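Local coordinates for putative metal-dependent phosphoesterase (Bifidobacterium adolescentis, PDB 3O0F), which is a metal-dependent phosphoesterase of the PHP family that binds iron, zinc and adenosine monophosphate, and probably hydrolyses phosphate esters of nucleotides, at residues A[86-99]-A[189-203]. Residues are numbered along the deposited sequence; the frame is centred on the assembly and turned at random.
Sequences HMLAFQYDPSNEHI and IAAVKGAGGVVVAAH. With FE (Fe (III) ion), chain D.
His86 and His203 converge on an iron(III) ion, each spending one ring nitrogen on it: His86 ND1 lies 2.4 Å from the metal and His203 NE2 binds it from the other segment. The two imidazoles are inclined at 60° to each other, and His86 ND1 lies at the edge of the His203 ring, near its plane. A water and Glu75 also bind this iron, and His86 borders the adenosine monophosphate as well. Behind the metal, strands 86-90 and 198-201 run antiparallel, joined by five backbone hydrogen bonds from Ala202 N to His86 O at one end to Val198 N to Phe90 O at the other. They are neighbours inside the seven-stranded mixed sheet of the PHP fold, a distorted relative of the TIM barrel, and His86 and His203 bring these adjoining parts of the chain to one iron. On the face holding Ala89 and Val199, the selenomethionine Met87 bends at chi2 (-89°) and again at chi3, folding its CE back over the neighbouring strand, 3.5 Å from Val199 CG2. Leu88 and Val200 pack side by side on the reverse face, next to Phe90, whose ring edge meets Val200 CG2. Farther along, helix 189-194 ends in a Schellman motif with Gly196 at C-prime, and Ala195 O takes a nearly straight bond (178°) from Asp93 N, 2.8 Å away. Asn96 lays its CB and CG against Ala195 CB, while OD1 caps helix 97-124 through Ile99 N (2.9 Å) and accepts from a water that also donates to Ala191 O. With an alanine in place of Asn96, the cap on Ile99 N is likely to be lost and that water to lose one of its acceptors. Beside Asn96, Ala191 CB sits over one face of the His98 ring, 3.8 Å from its centroid, a CH-pi contact, and Ile99 CD1 reaches across to Val192 CG2.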
loop_
_atom_site.group_PDB
_atom_site.type_symbol
_atom_site.label_atom_id
_atom_site.label_comp_id
_atom_site.label_asym_id
_atom_site.label_seq_id
_atom_site.Cartn_x
_atom_site.Cartn_y
_atom_site.Cartn_z
ATOM N N HIS A 86 -1.534 -7.235 -2.877
ATOM C CA HIS A 86 -1.557 -5.795 -2.887
ATOM C C HIS A 86 -0.848 -5.305 -4.158
ATOM O O HIS A 86 0.244 -5.785 -4.501
ATOM C CB HIS A 86 -0.886 -5.284 -1.606
ATOM C CG HIS A 86 -1.732 -5.470 -0.375
ATOM N ND1 HIS A 86 -1.464 -4.843 0.821
ATOM C CD2 HIS A 86 -2.871 -6.180 -0.175
ATOM C CE1 HIS A 86 -2.379 -5.178 1.712
ATOM N NE2 HIS A 86 -3.248 -5.986 1.133
HETATM N N MSE A 87 -1.509 -4.387 -4.859
HETATM C CA MSE A 87 -1.030 -3.848 -6.123
HETATM C C MSE A 87 -0.740 -2.371 -5.921
HETATM O O MSE A 87 -1.617 -1.628 -5.514
HETATM C CB MSE A 87 -2.117 -3.938 -7.170
HETATM C CG MSE A 87 -2.709 -5.352 -7.301
HETATM SE SE MSE A 87 -1.795 -6.478 -8.572
HETATM C CE MSE A 87 -0.144 -5.541 -8.944
ATOM N N LEU A 88 0.449 -1.939 -6.292
ATOM C CA LEU A 88 0.808 -0.531 -6.278
ATOM C C LEU A 88 0.483 0.028 -7.677
ATOM O O LEU A 88 0.879 -0.568 -8.690
ATOM C CB LEU A 88 2.304 -0.404 -5.979
ATOM C CG LEU A 88 2.803 -0.792 -4.590
ATOM C CD1 LEU A 88 4.319 -0.852 -4.603
ATOM C CD2 LEU A 88 2.336 0.148 -3.485
ATOM N N ALA A 89 -0.241 1.147 -7.702
ATOM C CA ALA A 89 -0.721 1.797 -8.926
ATOM C C ALA A 89 -0.212 3.207 -8.917
ATOM O O ALA A 89 -0.458 3.941 -7.970
ATOM C CB ALA A 89 -2.225 1.817 -8.968
ATOM N N PHE A 90 0.552 3.574 -9.931
ATOM C CA PHE A 90 1.135 4.911 -9.956
ATOM C C PHE A 90 0.707 5.674 -11.218
ATOM O O PHE A 90 0.550 5.083 -12.307
ATOM C CB PHE A 90 2.657 4.833 -9.972
ATOM C CG PHE A 90 3.242 4.187 -8.752
ATOM C CD1 PHE A 90 3.303 4.887 -7.549
ATOM C CD2 PHE A 90 3.710 2.893 -8.807
ATOM C CE1 PHE A 90 3.813 4.267 -6.393
ATOM C CE2 PHE A 90 4.270 2.284 -7.681
ATOM C CZ PHE A 90 4.303 2.976 -6.481
ATOM N N GLN A 91 0.613 6.985 -11.053
ATOM C CA GLN A 91 0.485 7.928 -12.175
ATOM C C GLN A 91 -0.655 7.592 -13.111
ATOM O O GLN A 91 -0.480 7.502 -14.331
ATOM C CB GLN A 91 1.829 8.041 -12.925
ATOM C CG GLN A 91 2.974 8.590 -12.009
ATOM C CD GLN A 91 2.778 10.047 -11.607
ATOM O OE1 GLN A 91 2.706 10.371 -10.419
ATOM N NE2 GLN A 91 2.707 10.942 -12.606
ATOM N N TYR A 92 -1.831 7.405 -12.535
ATOM C CA TYR A 92 -3.054 7.150 -13.314
ATOM C C TYR A 92 -4.002 8.327 -13.160
ATOM O O TYR A 92 -3.846 9.140 -12.242
ATOM C CB TYR A 92 -3.717 5.854 -12.876
ATOM C CG TYR A 92 -4.129 5.831 -11.452
ATOM C CD1 TYR A 92 -5.374 6.279 -11.066
ATOM C CD2 TYR A 92 -3.267 5.354 -10.477
ATOM C CE1 TYR A 92 -5.764 6.249 -9.754
ATOM C CE2 TYR A 92 -3.634 5.330 -9.145
ATOM C CZ TYR A 92 -4.877 5.764 -8.788
ATOM O OH TYR A 92 -5.234 5.740 -7.472
ATOM N N ASP A 93 -4.989 8.425 -14.043
ATOM C CA ASP A 93 -5.991 9.500 -13.955
ATOM C C ASP A 93 -6.912 9.330 -12.747
ATOM O O ASP A 93 -7.725 8.416 -12.707
ATOM C CB ASP A 93 -6.796 9.567 -15.246
ATOM C CG ASP A 93 -7.970 10.521 -15.177
ATOM O OD1 ASP A 93 -8.109 11.302 -14.180
ATOM O OD2 ASP A 93 -8.794 10.421 -16.126
ATOM N N PRO A 94 -6.792 10.208 -11.743
ATOM C CA PRO A 94 -7.598 9.991 -10.523
ATOM C C PRO A 94 -9.109 10.149 -10.709
ATOM O O PRO A 94 -9.875 9.635 -9.921
ATOM C CB PRO A 94 -7.043 11.030 -9.549
ATOM C CG PRO A 94 -6.564 12.133 -10.403
ATOM C CD PRO A 94 -6.002 11.454 -11.653
ATOM N N SER A 95 -9.526 10.824 -11.760
ATOM C CA SER A 95 -10.945 10.993 -12.041
ATOM C C SER A 95 -11.518 9.838 -12.880
ATOM O O SER A 95 -12.693 9.828 -13.171
ATOM C CB SER A 95 -11.153 12.329 -12.775
ATOM O OG SER A 95 -10.631 12.188 -14.090
ATOM N N ASN A 96 -10.700 8.878 -13.296
ATOM C CA ASN A 96 -11.204 7.727 -14.053
ATOM C C ASN A 96 -12.360 7.052 -13.301
ATOM O O ASN A 96 -12.230 6.725 -12.135
ATOM C CB ASN A 96 -10.050 6.761 -14.345
ATOM C CG ASN A 96 -10.505 5.511 -15.029
ATOM O OD1 ASN A 96 -10.940 4.559 -14.366
ATOM N ND2 ASN A 96 -10.406 5.491 -16.379
ATOM N N GLU A 97 -13.503 6.878 -13.971
ATOM C CA GLU A 97 -14.751 6.440 -13.312
ATOM C C GLU A 97 -14.692 4.979 -12.838
ATOM O O GLU A 97 -15.280 4.650 -11.804
ATOM C CB GLU A 97 -15.977 6.677 -14.251
ATOM C CG GLU A 97 -17.391 6.255 -13.695
ATOM C CD GLU A 97 -18.554 6.461 -14.712
ATOM O OE1 GLU A 97 -18.891 7.634 -14.996
ATOM O OE2 GLU A 97 -19.143 5.461 -15.228
ATOM N N HIS A 98 -14.006 4.103 -13.588
ATOM C CA HIS A 98 -13.874 2.686 -13.212
ATOM C C HIS A 98 -13.016 2.567 -11.956
ATOM O O HIS A 98 -13.387 1.901 -10.976
ATOM C CB HIS A 98 -13.287 1.890 -14.405
ATOM C CG HIS A 98 -13.058 0.423 -14.159
ATOM N ND1 HIS A 98 -13.613 -0.266 -13.099
ATOM C CD2 HIS A 98 -12.391 -0.506 -14.893
ATOM C CE1 HIS A 98 -13.247 -1.535 -13.155
ATOM N NE2 HIS A 98 -12.525 -1.714 -14.244
ATOM N N ILE A 99 -11.875 3.239 -11.945
ATOM C CA ILE A 99 -10.992 3.069 -10.801
ATOM C C ILE A 99 -11.623 3.763 -9.583
ATOM O O ILE A 99 -11.639 3.210 -8.494
ATOM C CB ILE A 99 -9.502 3.419 -11.178
ATOM C CG1 ILE A 99 -8.544 2.468 -10.440
ATOM C CG2 ILE A 99 -9.187 4.882 -11.039
ATOM C CD1 ILE A 99 -7.143 2.480 -10.939
ATOM N N ILE A 189 -5.742 -4.799 -12.473
ATOM C CA ILE A 189 -4.802 -4.473 -13.546
ATOM C C ILE A 189 -5.476 -3.807 -14.756
ATOM O O ILE A 189 -4.960 -2.809 -15.290
ATOM C CB ILE A 189 -3.968 -5.671 -13.992
ATOM C CG1 ILE A 189 -3.023 -6.111 -12.863
ATOM C CG2 ILE A 189 -3.136 -5.302 -15.225
ATOM C CD1 ILE A 189 -2.436 -7.489 -13.088
ATOM N N ALA A 190 -6.624 -4.328 -15.191
ATOM C CA ALA A 190 -7.355 -3.705 -16.264
ATOM C C ALA A 190 -7.746 -2.267 -15.917
ATOM O O ALA A 190 -7.699 -1.404 -16.803
ATOM C CB ALA A 190 -8.604 -4.524 -16.639
ATOM N N ALA A 191 -8.163 -2.022 -14.668
ATOM C CA ALA A 191 -8.613 -0.711 -14.259
ATOM C C ALA A 191 -7.434 0.260 -14.230
ATOM O O ALA A 191 -7.574 1.401 -14.655
ATOM C CB ALA A 191 -9.340 -0.748 -12.897
ATOM N N VAL A 192 -6.276 -0.196 -13.739
ATOM C CA VAL A 192 -5.133 0.697 -13.610
ATOM C C VAL A 192 -4.628 1.079 -14.998
ATOM O O VAL A 192 -4.425 2.271 -15.286
ATOM C CB VAL A 192 -4.001 0.119 -12.740
ATOM C CG1 VAL A 192 -2.733 1.041 -12.846
ATOM C CG2 VAL A 192 -4.459 -0.003 -11.274
ATOM N N LYS A 193 -4.476 0.073 -15.875
ATOM C CA LYS A 193 -4.111 0.332 -17.255
ATOM C C LYS A 193 -5.182 1.174 -17.955
ATOM O O LYS A 193 -4.854 2.077 -18.720
ATOM C CB LYS A 193 -3.902 -0.984 -18.026
ATOM C CG LYS A 193 -2.784 -1.869 -17.546
ATOM C CD LYS A 193 -1.510 -1.175 -17.022
ATOM C CE LYS A 193 -0.664 -0.707 -18.144
ATOM N NZ LYS A 193 0.572 0.105 -17.764
ATOM N N GLY A 194 -6.448 0.912 -17.670
ATOM C CA GLY A 194 -7.518 1.751 -18.223
ATOM C C GLY A 194 -7.357 3.221 -17.895
ATOM O O GLY A 194 -7.632 4.102 -18.737
ATOM N N ALA A 195 -6.935 3.484 -16.658
ATOM C CA ALA A 195 -6.817 4.844 -16.110
ATOM C C ALA A 195 -5.444 5.432 -16.492
ATOM O O ALA A 195 -5.107 6.526 -16.088
ATOM C CB ALA A 195 -7.009 4.836 -14.583
ATOM N N GLY A 196 -4.688 4.704 -17.313
ATOM C CA GLY A 196 -3.433 5.207 -17.868
ATOM C C GLY A 196 -2.240 5.023 -16.959
ATOM O O GLY A 196 -1.176 5.623 -17.201
ATOM N N GLY A 197 -2.401 4.198 -15.922
ATOM C CA GLY A 197 -1.374 4.063 -14.895
ATOM C C GLY A 197 -0.385 2.922 -15.076
ATOM O O GLY A 197 -0.423 2.151 -16.039
ATOM N N VAL A 198 0.444 2.762 -14.053
ATOM C CA VAL A 198 1.506 1.785 -14.007
ATOM C C VAL A 198 1.199 0.946 -12.788
ATOM O O VAL A 198 0.971 1.456 -11.680
ATOM C CB VAL A 198 2.900 2.474 -13.910
ATOM C CG1 VAL A 198 4.084 1.446 -13.779
ATOM C CG2 VAL A 198 3.082 3.393 -15.109
ATOM N N VAL A 199 1.232 -0.358 -12.979
ATOM C CA VAL A 199 0.840 -1.292 -11.926
ATOM C C VAL A 199 1.974 -2.264 -11.567
ATOM O O VAL A 199 2.613 -2.885 -12.431
ATOM C CB VAL A 199 -0.531 -2.022 -12.266
ATOM C CG1 VAL A 199 -0.438 -2.789 -13.542
ATOM C CG2 VAL A 199 -0.943 -2.917 -11.100
ATOM N N VAL A 200 2.212 -2.406 -10.270
ATOM C CA VAL A 200 3.349 -3.199 -9.739
ATOM C C VAL A 200 2.799 -4.136 -8.646
ATOM O O VAL A 200 2.038 -3.687 -7.826
ATOM C CB VAL A 200 4.421 -2.231 -9.152
ATOM C CG1 VAL A 200 5.531 -2.999 -8.361
ATOM C CG2 VAL A 200 5.000 -1.299 -10.256
ATOM N N ALA A 201 3.169 -5.422 -8.645
ATOM C CA ALA A 201 2.773 -6.344 -7.574
ATOM C C ALA A 201 3.658 -6.037 -6.324
ATOM O O ALA A 201 4.881 -6.049 -6.404
ATOM C CB ALA A 201 2.937 -7.837 -8.043
ATOM N N ALA A 202 3.008 -5.692 -5.211
ATOM C CA ALA A 202 3.678 -5.320 -3.942
ATOM C C ALA A 202 4.100 -6.573 -3.129
ATOM O O ALA A 202 3.388 -7.566 -3.122
ATOM C CB ALA A 202 2.754 -4.445 -3.080
ATOM N N HIS A 203 5.280 -6.499 -2.516
ATOM C CA HIS A 203 5.903 -7.537 -1.639
ATOM C C HIS A 203 5.419 -8.973 -1.972
ATOM O O HIS A 203 4.826 -9.663 -1.131
ATOM C CB HIS A 203 5.643 -7.170 -0.151
ATOM C CG HIS A 203 4.226 -6.751 0.135
ATOM N ND1 HIS A 203 3.160 -7.633 0.074
ATOM C CD2 HIS A 203 3.695 -5.549 0.476
ATOM C CE1 HIS A 203 2.034 -6.993 0.354
ATOM N NE2 HIS A 203 2.330 -5.726 0.594
HETATM FE FE FE D . 0.816 -4.178 1.348
HETATM O O HOH W 1 1.039 -8.766 -2.711
HETATM O O HOH W 2 -9.978 1.984 -15.597
HETATM O O HOH W 3 2.393 -2.980 1.674
#